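Local coordinates for 4-hydroxy-tetrahydrodipicolinate synthase (Methylacidiphilum fumariolicum SolV, PDB 6T3T), which probably catalyses the condensation of pyruvate with aspartate beta-semialdehyde to 4-hydroxy-tetrahydrodipicolinate, a step of lysine biosynthesis, at residues A23-L28 against A64-K69; A121-T126 against E153-I158; R242-E247 against E280-T285. All coordinates share one frame; numbering follows the deposited sequence.

All three contacts bring together helical elements outside the eight-stranded barrel, but each at a different place and with its own chemistry. Interactions 1 and 2 are mostly buried and join outer helices that follow one another round the barrel: interaction 1 by hydrocarbon alone, interaction 2 at helix ends, where an asparagine amide binds a backbone carbonyl. Interaction 3 is only partly buried; it ties the end of helix 227-243 to helix 276-295, beyond the last barrel strand, through a carboxylate approached by a hydroxyl, an arginine and a nearby lysine. No element is shared between them. The centres of interactions 2 and 3 are about 39 Å apart, across the middle of the chain.

Interaction 1: residues A23-L28 against A64-K69; sequences ALERLL and AEIVEK
I66 reaches across from helix 53-67 and lays its branched side chain against L24, E25 and L28 of helix 21-32. The CG1 branch of I66 stands anti to its own carbonyl carbon (chi1 -72°) and CG2 anti to the backbone N; CD1, at the end of the first branch, touches all three neighbours, and CG2 rests on L28. I66 CD1 meets E25 CG at 3.5 Å. The two side chains cross at about a right angle there, and E25 takes part through its methylene carbon while its carboxylate extends beyond, in a weak, long ion pair with K22. A glutamate suits this rim, since its stem can cover a neighbour and its charge can lie toward water. I66 CD1 also approaches L28 CD1 (3.8 Å), again with the side chains near perpendicular. The second branch of I66 closes the pair, its CG2 resting 3.8 Å from L28 CD1 and equally near to L28 CB. L24 comes in obliquely, its CG 4.2 Å from I66 CD1; with CG opposite the backbone N (chi1 -178°), the side chain also touches L59 and L62 of the same partner helix. Deeper in, L28 CD2 faces V67 CG2 at 4.3 Å, and V67 leans in turn on I73 of strand 72-76. The two branches of I66 suit this seam, since both find hydrocarbon on L28 while CD1 also covers E25 and L24. Immediately past V67 the helix stops: E68 takes a positive phi, and the guanidinium of R70 binds the carbonyl oxygens of I66 and V67. This is the lateral packing of consecutive outer helices in a TIM barrel, (beta/alpha)8, with helices 21-32 and 53-67 following strands 5-9 and 38-40.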
ATOM      1  N   ALA A  23      23.305 -16.918 -29.795  1.00 26.06           N
ATOM      2  CA  ALA A  23      21.970 -16.387 -29.523  1.00 20.08           C
ATOM      3  C   ALA A  23      22.021 -14.883 -29.314  1.00 20.99           C
ATOM      4  O   ALA A  23      21.135 -14.150 -29.768  1.00 20.35           O
ATOM      5  CB  ALA A  23      21.369 -17.072 -28.308  1.00 17.90           C
ATOM      6  N   LEU A  24      23.055 -14.411 -28.625  1.00 17.96           N
ATOM      7  CA  LEU A  24      23.208 -12.981 -28.405  1.00 20.47           C
ATOM      8  C   LEU A  24      23.383 -12.245 -29.727  1.00 22.31           C
ATOM      9  O   LEU A  24      22.765 -11.198 -29.951  1.00 23.38           O
ATOM     10  CB  LEU A  24      24.397 -12.724 -27.473  1.00 15.94           C
ATOM     11  CG  LEU A  24      24.695 -11.277 -27.093  1.00 17.29           C
ATOM     12  CD1 LEU A  24      23.499 -10.619 -26.418  1.00 16.84           C
ATOM     13  CD2 LEU A  24      25.917 -11.225 -26.208  1.00 19.84           C
ATOM     14  N   GLU A  25      24.254 -12.760 -30.599  1.00 17.01           N
ATOM     15  CA  GLU A  25      24.446 -12.150 -31.903  1.00 19.28           C
ATOM     16  C   GLU A  25      23.136 -12.113 -32.677  1.00 19.89           C
ATOM     17  O   GLU A  25      22.799 -11.104 -33.299  1.00 18.59           O
ATOM     18  CB  GLU A  25      25.518 -12.905 -32.691  1.00 24.11           C
ATOM     19  CG  GLU A  25      26.895 -12.839 -32.072  1.00 25.11           C
ATOM     20  CD  GLU A  25      27.871 -13.890 -32.618  1.00 33.86           C
ATOM     21  OE1 GLU A  25      27.511 -14.642 -33.555  1.00 36.56           O
ATOM     22  OE2 GLU A  25      29.002 -13.971 -32.089  1.00 36.88           O
ATOM     23  N   ARG A  26      22.402 -13.226 -32.698  1.00 20.07           N
ATOM     24  CA  ARG A  26      21.169 -13.214 -33.478  1.00 25.44           C
ATOM     25  C   ARG A  26      20.187 -12.200 -32.917  1.00 20.44           C
ATOM     26  O   ARG A  26      19.515 -11.498 -33.679  1.00 18.59           O
ATOM     27  CB  ARG A  26      20.516 -14.594 -33.563  1.00 25.13           C
ATOM     28  CG  ARG A  26      19.468 -14.593 -34.716  1.00 35.59           C
ATOM     29  CD  ARG A  26      18.907 -15.968 -35.146  1.00 47.99           C
ATOM     30  NE  ARG A  26      19.905 -16.895 -35.703  1.00 55.64           N
ATOM     31  CZ  ARG A  26      20.558 -16.728 -36.859  1.00 56.99           C
ATOM     32  NH1 ARG A  26      20.353 -15.649 -37.611  1.00 49.91           N
ATOM     33  NH2 ARG A  26      21.435 -17.647 -37.260  1.00 48.09           N
ATOM     34  N   LEU A  27      20.058 -12.142 -31.589  1.00 19.28           N
ATOM     35  CA  LEU A  27      19.115 -11.209 -30.974  1.00 20.29           C
ATOM     36  C   LEU A  27      19.513  -9.766 -31.259  1.00 20.47           C
ATOM     37  O   LEU A  27      18.657  -8.921 -31.568  1.00 19.00           O
ATOM     38  CB  LEU A  27      19.007 -11.497 -29.474  1.00 20.01           C
ATOM     39  CG  LEU A  27      18.166 -10.647 -28.524  1.00 26.64           C
ATOM     40  CD1 LEU A  27      16.679 -11.070 -28.434  1.00 26.00           C
ATOM     41  CD2 LEU A  27      18.813 -10.705 -27.146  1.00 31.31           C
ATOM     42  N   LEU A  28      20.816  -9.465 -31.162  1.00 22.21           N
ATOM     43  CA  LEU A  28      21.280  -8.106 -31.403  1.00 19.35           C
ATOM     44  C   LEU A  28      21.036  -7.688 -32.850  1.00 19.23           C
ATOM     45  O   LEU A  28      20.591  -6.569 -33.109  1.00 22.29           O
ATOM     46  CB  LEU A  28      22.753  -7.994 -31.014  1.00 22.35           C
ATOM     47  CG  LEU A  28      22.945  -7.969 -29.500  1.00 18.87           C
ATOM     48  CD1 LEU A  28      24.425  -8.034 -29.102  1.00 19.16           C
ATOM     49  CD2 LEU A  28      22.294  -6.714 -28.965  1.00 19.64           C
ATOM     50  N   ALA A  64      29.023  -4.636 -27.233  1.00 19.98           N
ATOM     51  CA  ALA A  64      29.731  -3.572 -27.942  1.00 22.64           C
ATOM     52  C   ALA A  64      30.391  -4.111 -29.189  1.00 20.84           C
ATOM     53  O   ALA A  64      30.311  -3.491 -30.253  1.00 20.76           O
ATOM     54  CB  ALA A  64      30.771  -2.892 -27.049  1.00 16.75           C
ATOM     55  N   GLU A  65      31.046  -5.274 -29.085  1.00 21.48           N
ATOM     56  CA  GLU A  65      31.721  -5.827 -30.252  1.00 21.66           C
ATOM     57  C   GLU A  65      30.740  -6.152 -31.365  1.00 23.85           C
ATOM     58  O   GLU A  65      30.983  -5.792 -32.522  1.00 22.49           O
ATOM     59  CB  GLU A  65      32.494  -7.079 -29.877  1.00 22.30           C
ATOM     60  CG  GLU A  65      33.788  -6.746 -29.217  1.00 32.45           C
ATOM     61  CD  GLU A  65      34.316  -7.911 -28.451  1.00 34.39           C
ATOM     62  OE1 GLU A  65      35.270  -7.708 -27.678  1.00 37.49           O
ATOM     63  OE2 GLU A  65      33.784  -9.026 -28.637  1.00 30.61           O
ATOM     64  N   ILE A  66      29.604  -6.786 -31.025  1.00 20.39           N
ATOM     65  CA  ILE A  66      28.621  -7.173 -32.045  1.00 23.12           C
ATOM     66  C   ILE A  66      27.985  -5.943 -32.673  1.00 17.30           C
ATOM     67  O   ILE A  66      27.930  -5.822 -33.899  1.00 17.46           O
ATOM     68  CB  ILE A  66      27.547  -8.104 -31.449  1.00 20.14           C
ATOM     69  CG1 ILE A  66      28.127  -9.496 -31.171  1.00 21.34           C
ATOM     70  CG2 ILE A  66      26.344  -8.205 -32.377  1.00 15.91           C
ATOM     71  CD1 ILE A  66      27.544 -10.136 -29.893  1.00 21.15           C
ATOM     72  N   VAL A  67      27.556  -4.990 -31.843  1.00 16.42           N
ATOM     73  CA  VAL A  67      26.825  -3.825 -32.323  1.00 21.34           C
ATOM     74  C   VAL A  67      27.737  -2.941 -33.147  1.00 15.90           C
ATOM     75  O   VAL A  67      27.293  -2.339 -34.130  1.00 19.87           O
ATOM     76  CB  VAL A  67      26.195  -3.058 -31.139  1.00 20.53           C
ATOM     77  CG1 VAL A  67      25.686  -1.676 -31.576  1.00 18.49           C
ATOM     78  CG2 VAL A  67      25.035  -3.852 -30.568  1.00 17.47           C
ATOM     79  N   GLU A  68      29.023  -2.856 -32.785  1.00 20.50           N
ATOM     80  CA  GLU A  68      30.001  -2.033 -33.521  1.00 22.49           C
ATOM     81  C   GLU A  68      29.443  -0.654 -33.872  1.00 21.75           C
ATOM     82  O   GLU A  68      29.521  -0.191 -35.020  1.00 17.57           O
ATOM     83  CB  GLU A  68      30.468  -2.757 -34.799  1.00 18.04           C
ATOM     84  CG  GLU A  68      31.860  -2.333 -35.364  1.00 18.80           C
ATOM     85  CD  GLU A  68      32.326  -3.199 -36.546  1.00 19.67           C
ATOM     86  OE1 GLU A  68      33.072  -2.726 -37.441  1.00 21.55           O
ATOM     87  OE2 GLU A  68      31.913  -4.371 -36.605  1.00 18.28           O
ATOM     88  N   LYS A  69      28.883   0.004 -32.856  1.00 19.78           N
ATOM     89  CA  LYS A  69      28.434   1.392 -32.878  1.00 20.41           C
ATOM     90  C   LYS A  69      27.269   1.659 -33.828  1.00 18.59           C
ATOM     91  O   LYS A  69      26.943   2.817 -34.072  1.00 18.76           O
ATOM     92  CB  LYS A  69      29.597   2.341 -33.202  1.00 20.88           C
ATOM     93  CG  LYS A  69      30.696   2.304 -32.150  1.00 28.42           C
ATOM     94  CD  LYS A  69      30.579   3.492 -31.213  1.00 40.46           C
ATOM     95  CE  LYS A  69      31.481   4.643 -31.691  1.00 40.32           C
ATOM     96  NZ  LYS A  69      31.414   5.802 -30.741  1.00 40.53           N
TER

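Interaction 2: residues A121-T126 against E153-I158; sequences AIAAST and EKNKNI
A123, on the last turn of helix 112-125, packs against N155, N157 and I158, in the turn between helix 145-154 and strand 158-163; the two helices belong to successive beta/alpha units of the TIM barrel. The apolar contact is A123 CB on I158 CG1, at 4.0 Å. The same methyl lies in van der Waals contact with the side-chain oxygens of N155 and N157, A123 CB to N155 OD1 being 3.6 Å. So small a side chain lets the turn come close to the helix. The polar part belongs to the asparagines. N155, the first residue of a type I turn ending at I158, directs its ND2 to L151 O and S120 OG. N157 holds CG between its backbone N and carbonyl carbon (chi1 54°), bringing ND2 over the helix end, where it donates to A123 O at 3.0 Å with an N-H...O angle of 149°; ND2 also serves L128 O. A leucine in place of N157 would probably leave A123 O and L128 O without this shared donor. T126 OG1 is engaged by E93 and L128 N. A123 O accepts from T126 N as well, and N157 ND2 and T126 N approach it from opposite faces of its carbonyl plane.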
ATOM      1  N   ALA A 121      28.399  10.799  -6.735  1.00 16.55           N
ATOM      2  CA  ALA A 121      29.735  10.222  -6.717  1.00 21.05           C
ATOM      3  C   ALA A 121      30.014   9.435  -7.990  1.00 21.64           C
ATOM      4  O   ALA A 121      31.119   9.504  -8.521  1.00 20.96           O
ATOM      5  CB  ALA A 121      29.909   9.330  -5.488  1.00 13.89           C
ATOM      6  N   ILE A 122      29.019   8.675  -8.487  1.00 19.15           N
ATOM      7  CA  ILE A 122      29.188   7.911  -9.727  1.00 21.73           C
ATOM      8  C   ILE A 122      29.299   8.852 -10.920  1.00 22.75           C
ATOM      9  O   ILE A 122      30.174   8.691 -11.778  1.00 22.41           O
ATOM     10  CB  ILE A 122      28.033   6.910  -9.935  1.00 19.58           C
ATOM     11  CG1 ILE A 122      27.901   5.949  -8.750  1.00 19.13           C
ATOM     12  CG2 ILE A 122      28.244   6.135 -11.274  1.00 17.70           C
ATOM     13  CD1 ILE A 122      26.512   5.256  -8.649  1.00 14.56           C
ATOM     14  N   ALA A 123      28.423   9.859 -10.982  1.00 17.34           N
ATOM     15  CA  ALA A 123      28.493  10.821 -12.073  1.00 25.56           C
ATOM     16  C   ALA A 123      29.859  11.503 -12.133  1.00 25.75           C
ATOM     17  O   ALA A 123      30.430  11.675 -13.220  1.00 23.51           O
ATOM     18  CB  ALA A 123      27.388  11.862 -11.912  1.00 21.56           C
ATOM     19  N   ALA A 124      30.395  11.895 -10.975  1.00 27.31           N
ATOM     20  CA  ALA A 124      31.695  12.566 -10.929  1.00 23.80           C
ATOM     21  C   ALA A 124      32.845  11.661 -11.353  1.00 27.65           C
ATOM     22  O   ALA A 124      33.913  12.157 -11.737  1.00 22.99           O
ATOM     23  CB  ALA A 124      31.958  13.088  -9.521  1.00 20.53           C
ATOM     24  N   SER A 125      32.671  10.349 -11.263  1.00 21.88           N
ATOM     25  CA  SER A 125      33.766   9.461 -11.589  1.00 21.90           C
ATOM     26  C   SER A 125      33.887   9.203 -13.078  1.00 27.38           C
ATOM     27  O   SER A 125      34.892   8.621 -13.495  1.00 25.12           O
ATOM     28  CB  SER A 125      33.599   8.127 -10.865  1.00 23.20           C
ATOM     29  OG  SER A 125      32.550   7.398 -11.455  1.00 22.28           O
ATOM     30  N   THR A 126      32.913   9.631 -13.893  1.00 25.94           N
ATOM     31  CA  THR A 126      32.894   9.237 -15.295  1.00 25.51           C
ATOM     32  C   THR A 126      32.499  10.401 -16.190  1.00 20.15           C
ATOM     33  O   THR A 126      31.765  11.299 -15.776  1.00 21.81           O
ATOM     34  CB  THR A 126      31.925   8.073 -15.518  1.00 24.47           C
ATOM     35  OG1 THR A 126      31.983   7.695 -16.884  1.00 26.30           O
ATOM     36  CG2 THR A 126      30.475   8.472 -15.184  1.00 24.29           C
ATOM     37  N   GLU A 153      21.022  19.429 -11.517  1.00 23.74           N
ATOM     38  CA  GLU A 153      21.680  20.712 -11.280  1.00 25.89           C
ATOM     39  C   GLU A 153      23.181  20.530 -11.101  1.00 27.64           C
ATOM     40  O   GLU A 153      23.974  21.318 -11.628  1.00 30.59           O
ATOM     41  CB  GLU A 153      21.089  21.410 -10.053  1.00 25.99           C
ATOM     42  CG  GLU A 153      19.718  22.060 -10.264  1.00 30.68           C
ATOM     43  CD  GLU A 153      19.056  22.450  -8.944  1.00 34.98           C
ATOM     44  OE1 GLU A 153      19.655  22.177  -7.882  1.00 43.98           O
ATOM     45  OE2 GLU A 153      17.944  23.019  -8.951  1.00 36.52           O
ATOM     46  N   LYS A 154      23.596  19.468 -10.407  1.00 22.82           N
ATOM     47  CA  LYS A 154      24.988  19.332  -9.994  1.00 23.31           C
ATOM     48  C   LYS A 154      25.803  18.374 -10.850  1.00 23.64           C
ATOM     49  O   LYS A 154      27.029  18.381 -10.750  1.00 24.92           O
ATOM     50  CB  LYS A 154      25.042  18.844  -8.543  1.00 25.28           C
ATOM     51  CG  LYS A 154      26.168  19.461  -7.705  1.00 41.58           C
ATOM     52  CD  LYS A 154      25.688  20.748  -7.012  1.00 38.68           C
ATOM     53  CE  LYS A 154      24.597  20.458  -5.999  1.00 45.75           C
ATOM     54  NZ  LYS A 154      23.616  21.581  -5.914  1.00 51.33           N
ATOM     55  N   ASN A 155      25.178  17.605 -11.729  1.00 23.26           N
ATOM     56  CA  ASN A 155      25.897  16.592 -12.495  1.00 20.69           C
ATOM     57  C   ASN A 155      25.378  16.699 -13.924  1.00 22.17           C
ATOM     58  O   ASN A 155      24.323  16.147 -14.244  1.00 21.72           O
ATOM     59  CB  ASN A 155      25.668  15.192 -11.938  1.00 23.52           C
ATOM     60  CG  ASN A 155      26.047  15.062 -10.475  1.00 25.43           C
ATOM     61  OD1 ASN A 155      27.232  14.937 -10.129  1.00 27.70           O
ATOM     62  ND2 ASN A 155      25.045  15.077  -9.602  1.00 19.75           N
ATOM     63  N   LYS A 156      26.108  17.418 -14.765  1.00 22.60           N
ATOM     64  CA  LYS A 156      25.698  17.662 -16.133  1.00 26.63           C
ATOM     65  C   LYS A 156      25.656  16.397 -16.993  1.00 28.75           C
ATOM     66  O   LYS A 156      25.040  16.418 -18.066  1.00 23.63           O
ATOM     67  CB  LYS A 156      26.602  18.764 -16.699  1.00 28.89           C
ATOM     68  CG  LYS A 156      26.802  18.780 -18.171  1.00 46.37           C
ATOM     69  CD  LYS A 156      28.193  19.310 -18.460  1.00 54.75           C
ATOM     70  CE  LYS A 156      29.148  18.177 -18.696  1.00 49.80           C
ATOM     71  NZ  LYS A 156      30.495  18.725 -18.966  1.00 55.96           N
ATOM     72  N   ASN A 157      26.328  15.316 -16.594  1.00 26.65           N
ATOM     73  CA  ASN A 157      26.251  14.067 -17.350  1.00 20.92           C
ATOM     74  C   ASN A 157      25.075  13.155 -16.939  1.00 24.26           C
ATOM     75  O   ASN A 157      24.928  12.053 -17.491  1.00 23.49           O
ATOM     76  CB  ASN A 157      27.559  13.275 -17.260  1.00 22.76           C
ATOM     77  CG  ASN A 157      27.993  13.020 -15.828  1.00 18.49           C
ATOM     78  OD1 ASN A 157      27.739  13.825 -14.934  1.00 24.75           O
ATOM     79  ND2 ASN A 157      28.630  11.894 -15.612  1.00 20.82           N
ATOM     80  N   ILE A 158      24.207  13.581 -16.031  1.00 26.41           N
ATOM     81  CA  ILE A 158      22.963  12.856 -15.770  1.00 25.73           C
ATOM     82  C   ILE A 158      21.890  13.421 -16.709  1.00 24.98           C
ATOM     83  O   ILE A 158      21.338  14.491 -16.459  1.00 22.00           O
ATOM     84  CB  ILE A 158      22.549  12.969 -14.295  1.00 24.65           C
ATOM     85  CG1 ILE A 158      23.670  12.389 -13.404  1.00 16.28           C
ATOM     86  CG2 ILE A 158      21.176  12.297 -14.070  1.00 21.60           C
ATOM     87  CD1 ILE A 158      23.390  12.473 -11.928  1.00 22.03           C
TER

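Interaction 3: residues R242-E247 against E280-T285; sequences RDLMIE and EKLKTT
D243 OD2 is gripped from two segments: T285 OG1, on helix 276-295, donates its hydroxyl proton to it, and the guanidinium of neighbouring R242 joins it in a salt bridge. The modelled separation in the first bond is too short to be trusted, so its geometry is doubtful. In the second, R242 NH1 stands 3.2 Å from D243 OD2 with an N-H...O angle of 159°; the bond lies close to the guanidinium plane but meets the carboxylate from above its own plane. R242 bends at chi3 (54°), and this turn carries its end round to the acid. K281 lies across the group at about a right angle. Its CE packs 3.2 Å from D243 OD2, while its NZ remains 4.2 Å from that oxygen, close enough to feel its charge but too far for a salt bridge. The lysine stem has a second use, since K281 CG receives I246 CD1 at 3.7 Å. A long residue with an apolar shaft and a charged end therefore suits this border of the contact. On the inner side L282 CD1 approaches D243 CB (4.2 Å) and L244 CD2 (4.4 Å), and both leucines continue into helix 251-259, L244 on V253 and L282 on T255. Nearby, E247 packs on S111 of the second subunit and binds Q275 N and N278. With an arginine and a lysine beside it, D243 is likely to stay ionised although buried, and its charge probably offsets part of the positive charge where R242 NH1 and K281 NZ lie 3.5 Å apart.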
ATOM      1  N   ARG A 242       0.987  -6.924 -20.573  1.00 16.10           N
ATOM      2  CA  ARG A 242       0.512  -7.455 -19.300  1.00 17.73           C
ATOM      3  C   ARG A 242       1.144  -8.812 -18.982  1.00 20.12           C
ATOM      4  O   ARG A 242       1.667  -9.032 -17.881  1.00 17.83           O
ATOM      5  CB  ARG A 242      -1.018  -7.553 -19.380  1.00 20.47           C
ATOM      6  CG  ARG A 242      -1.855  -7.698 -18.142  1.00 27.25           C
ATOM      7  CD  ARG A 242      -3.261  -8.185 -18.623  1.00 31.81           C
ATOM      8  NE  ARG A 242      -3.146  -9.398 -19.464  1.00 29.76           N
ATOM      9  CZ  ARG A 242      -3.945  -9.725 -20.488  1.00 27.48           C
ATOM     10  NH1 ARG A 242      -3.712 -10.840 -21.169  1.00 26.08           N
ATOM     11  NH2 ARG A 242      -4.968  -8.948 -20.841  1.00 24.31           N
ATOM     12  N   ASP A 243       1.090  -9.747 -19.926  1.00 17.41           N
ATOM     13  CA  ASP A 243       1.567 -11.091 -19.643  1.00 17.39           C
ATOM     14  C   ASP A 243       3.091 -11.204 -19.617  1.00 18.32           C
ATOM     15  O   ASP A 243       3.609 -12.190 -19.087  1.00 18.31           O
ATOM     16  CB  ASP A 243       0.957 -12.070 -20.643  1.00 18.21           C
ATOM     17  CG  ASP A 243      -0.475 -12.355 -20.315  1.00 25.93           C
ATOM     18  OD1 ASP A 243      -0.858 -12.031 -19.171  1.00 25.06           O
ATOM     19  OD2 ASP A 243      -1.223 -12.875 -21.164  1.00 30.32           O
ATOM     20  N   LEU A 244       3.826 -10.218 -20.126  1.00 20.98           N
ATOM     21  CA  LEU A 244       5.273 -10.230 -19.909  1.00 17.02           C
ATOM     22  C   LEU A 244       5.645  -9.916 -18.470  1.00 21.72           C
ATOM     23  O   LEU A 244       6.839  -9.981 -18.136  1.00 15.96           O
ATOM     24  CB  LEU A 244       5.953  -9.234 -20.837  1.00 18.63           C
ATOM     25  CG  LEU A 244       5.988  -9.721 -22.291  1.00 17.32           C
ATOM     26  CD1 LEU A 244       6.656  -8.665 -23.150  1.00 17.45           C
ATOM     27  CD2 LEU A 244       6.718 -11.061 -22.394  1.00 18.41           C
ATOM     28  N   MET A 245       4.651  -9.561 -17.628  1.00 17.70           N
ATOM     29  CA  MET A 245       4.822  -9.420 -16.182  1.00 20.08           C
ATOM     30  C   MET A 245       3.971 -10.412 -15.387  1.00 17.82           C
ATOM     31  O   MET A 245       3.754 -10.200 -14.195  1.00 18.79           O
ATOM     32  CB  MET A 245       4.468  -7.996 -15.731  1.00 17.86           C
ATOM     33  CG  MET A 245       5.544  -6.984 -15.993  1.00 23.83           C
ATOM     34  SD  MET A 245       5.133  -5.291 -15.433  1.00 43.43           S
ATOM     35  CE  MET A 245       3.758  -4.942 -16.485  1.00 32.41           C
ATOM     36  N   ILE A 246       3.511 -11.501 -16.007  1.00 20.65           N
ATOM     37  CA  ILE A 246       2.632 -12.448 -15.315  1.00 21.12           C
ATOM     38  C   ILE A 246       3.338 -13.056 -14.103  1.00 20.85           C
ATOM     39  O   ILE A 246       2.700 -13.365 -13.091  1.00 21.87           O
ATOM     40  CB  ILE A 246       2.125 -13.521 -16.305  1.00 20.74           C
ATOM     41  CG1 ILE A 246       0.963 -14.324 -15.720  1.00 18.72           C
ATOM     42  CG2 ILE A 246       3.259 -14.442 -16.754  1.00 19.33           C
ATOM     43  CD1 ILE A 246       0.157 -15.063 -16.789  1.00 18.78           C
ATOM     44  N   GLU A 247       4.650 -13.276 -14.204  1.00 20.29           N
ATOM     45  CA  GLU A 247       5.571 -13.426 -13.085  1.00 19.39           C
ATOM     46  C   GLU A 247       6.750 -12.499 -13.372  1.00 21.27           C
ATOM     47  O   GLU A 247       6.794 -11.848 -14.421  1.00 17.82           O
ATOM     48  CB  GLU A 247       6.005 -14.891 -12.884  1.00 19.18           C
ATOM     49  CG  GLU A 247       4.809 -15.857 -12.670  1.00 17.19           C
ATOM     50  CD  GLU A 247       5.202 -17.327 -12.584  1.00 19.69           C
ATOM     51  OE1 GLU A 247       6.339 -17.640 -12.156  1.00 20.06           O
ATOM     52  OE2 GLU A 247       4.373 -18.184 -12.979  1.00 20.16           O
ATOM     53  N   GLU A 280       0.716 -21.222 -19.994  1.00 20.98           N
ATOM     54  CA  GLU A 280      -0.315 -21.375 -21.011  1.00 21.01           C
ATOM     55  C   GLU A 280      -0.900 -20.031 -21.405  1.00 23.05           C
ATOM     56  O   GLU A 280      -1.146 -19.776 -22.590  1.00 24.99           O
ATOM     57  CB  GLU A 280      -1.429 -22.287 -20.519  1.00 21.28           C
ATOM     58  CG  GLU A 280      -2.614 -22.363 -21.486  1.00 29.84           C
ATOM     59  CD  GLU A 280      -2.271 -23.111 -22.780  1.00 35.30           C
ATOM     60  OE1 GLU A 280      -1.206 -23.774 -22.825  1.00 33.00           O
ATOM     61  OE2 GLU A 280      -3.070 -23.039 -23.746  1.00 39.04           O
ATOM     62  N   LYS A 281      -1.178 -19.184 -20.416  1.00 17.81           N
ATOM     63  CA  LYS A 281      -1.666 -17.842 -20.695  1.00 21.35           C
ATOM     64  C   LYS A 281      -0.680 -17.084 -21.576  1.00 21.52           C
ATOM     65  O   LYS A 281      -1.076 -16.455 -22.562  1.00 20.76           O
ATOM     66  CB  LYS A 281      -1.910 -17.102 -19.378  1.00 20.44           C
ATOM     67  CG  LYS A 281      -2.312 -15.652 -19.518  1.00 27.44           C
ATOM     68  CD  LYS A 281      -3.695 -15.540 -20.124  1.00 33.06           C
ATOM     69  CE  LYS A 281      -4.051 -14.091 -20.435  1.00 38.67           C
ATOM     70  NZ  LYS A 281      -5.228 -14.022 -21.381  1.00 39.82           N
ATOM     71  N   LEU A 282       0.614 -17.139 -21.229  1.00 19.88           N
ATOM     72  CA  LEU A 282       1.633 -16.467 -22.031  1.00 22.42           C
ATOM     73  C   LEU A 282       1.641 -17.015 -23.455  1.00 21.87           C
ATOM     74  O   LEU A 282       1.685 -16.258 -24.429  1.00 23.59           O
ATOM     75  CB  LEU A 282       3.023 -16.624 -21.384  1.00 18.55           C
ATOM     76  CG  LEU A 282       4.126 -16.000 -22.243  1.00 18.47           C
ATOM     77  CD1 LEU A 282       3.881 -14.473 -22.395  1.00 17.49           C
ATOM     78  CD2 LEU A 282       5.537 -16.316 -21.700  1.00 19.61           C
ATOM     79  N   LYS A 283       1.634 -18.340 -23.586  1.00 24.81           N
ATOM     80  CA  LYS A 283       1.637 -18.973 -24.900  1.00 26.31           C
ATOM     81  C   LYS A 283       0.441 -18.517 -25.733  1.00 23.52           C
ATOM     82  O   LYS A 283       0.586 -18.138 -26.897  1.00 24.04           O
ATOM     83  CB  LYS A 283       1.627 -20.489 -24.717  1.00 31.67           C
ATOM     84  CG  LYS A 283       1.647 -21.309 -25.985  1.00 29.33           C
ATOM     85  CD  LYS A 283       1.798 -22.784 -25.610  1.00 33.84           C
ATOM     86  CE  LYS A 283       1.994 -23.664 -26.827  1.00 36.01           C
ATOM     87  NZ  LYS A 283       2.545 -25.004 -26.420  1.00 47.17           N
ATOM     88  N   THR A 284      -0.758 -18.551 -25.152  1.00 25.80           N
ATOM     89  CA  THR A 284      -1.921 -18.138 -25.921  1.00 25.00           C
ATOM     90  C   THR A 284      -1.862 -16.646 -26.252  1.00 25.35           C
ATOM     91  O   THR A 284      -2.173 -16.257 -27.385  1.00 20.43           O
ATOM     92  CB  THR A 284      -3.218 -18.510 -25.188  1.00 27.43           C
ATOM     93  OG1 THR A 284      -3.272 -17.827 -23.942  1.00 29.37           O
ATOM     94  CG2 THR A 284      -3.285 -20.003 -24.916  1.00 22.17           C
ATOM     95  N   THR A 285      -1.453 -15.792 -25.290  1.00 21.94           N
ATOM     96  CA  THR A 285      -1.311 -14.365 -25.591  1.00 18.92           C
ATOM     97  C   THR A 285      -0.284 -14.129 -26.709  1.00 20.92           C
ATOM     98  O   THR A 285      -0.499 -13.294 -27.592  1.00 20.24           O
ATOM     99  CB  THR A 285      -0.884 -13.570 -24.348  1.00 21.45           C
ATOM    100  OG1 THR A 285      -1.921 -13.560 -23.367  1.00 18.43           O
ATOM    101  CG2 THR A 285      -0.520 -12.107 -24.722  1.00 20.42           C
TER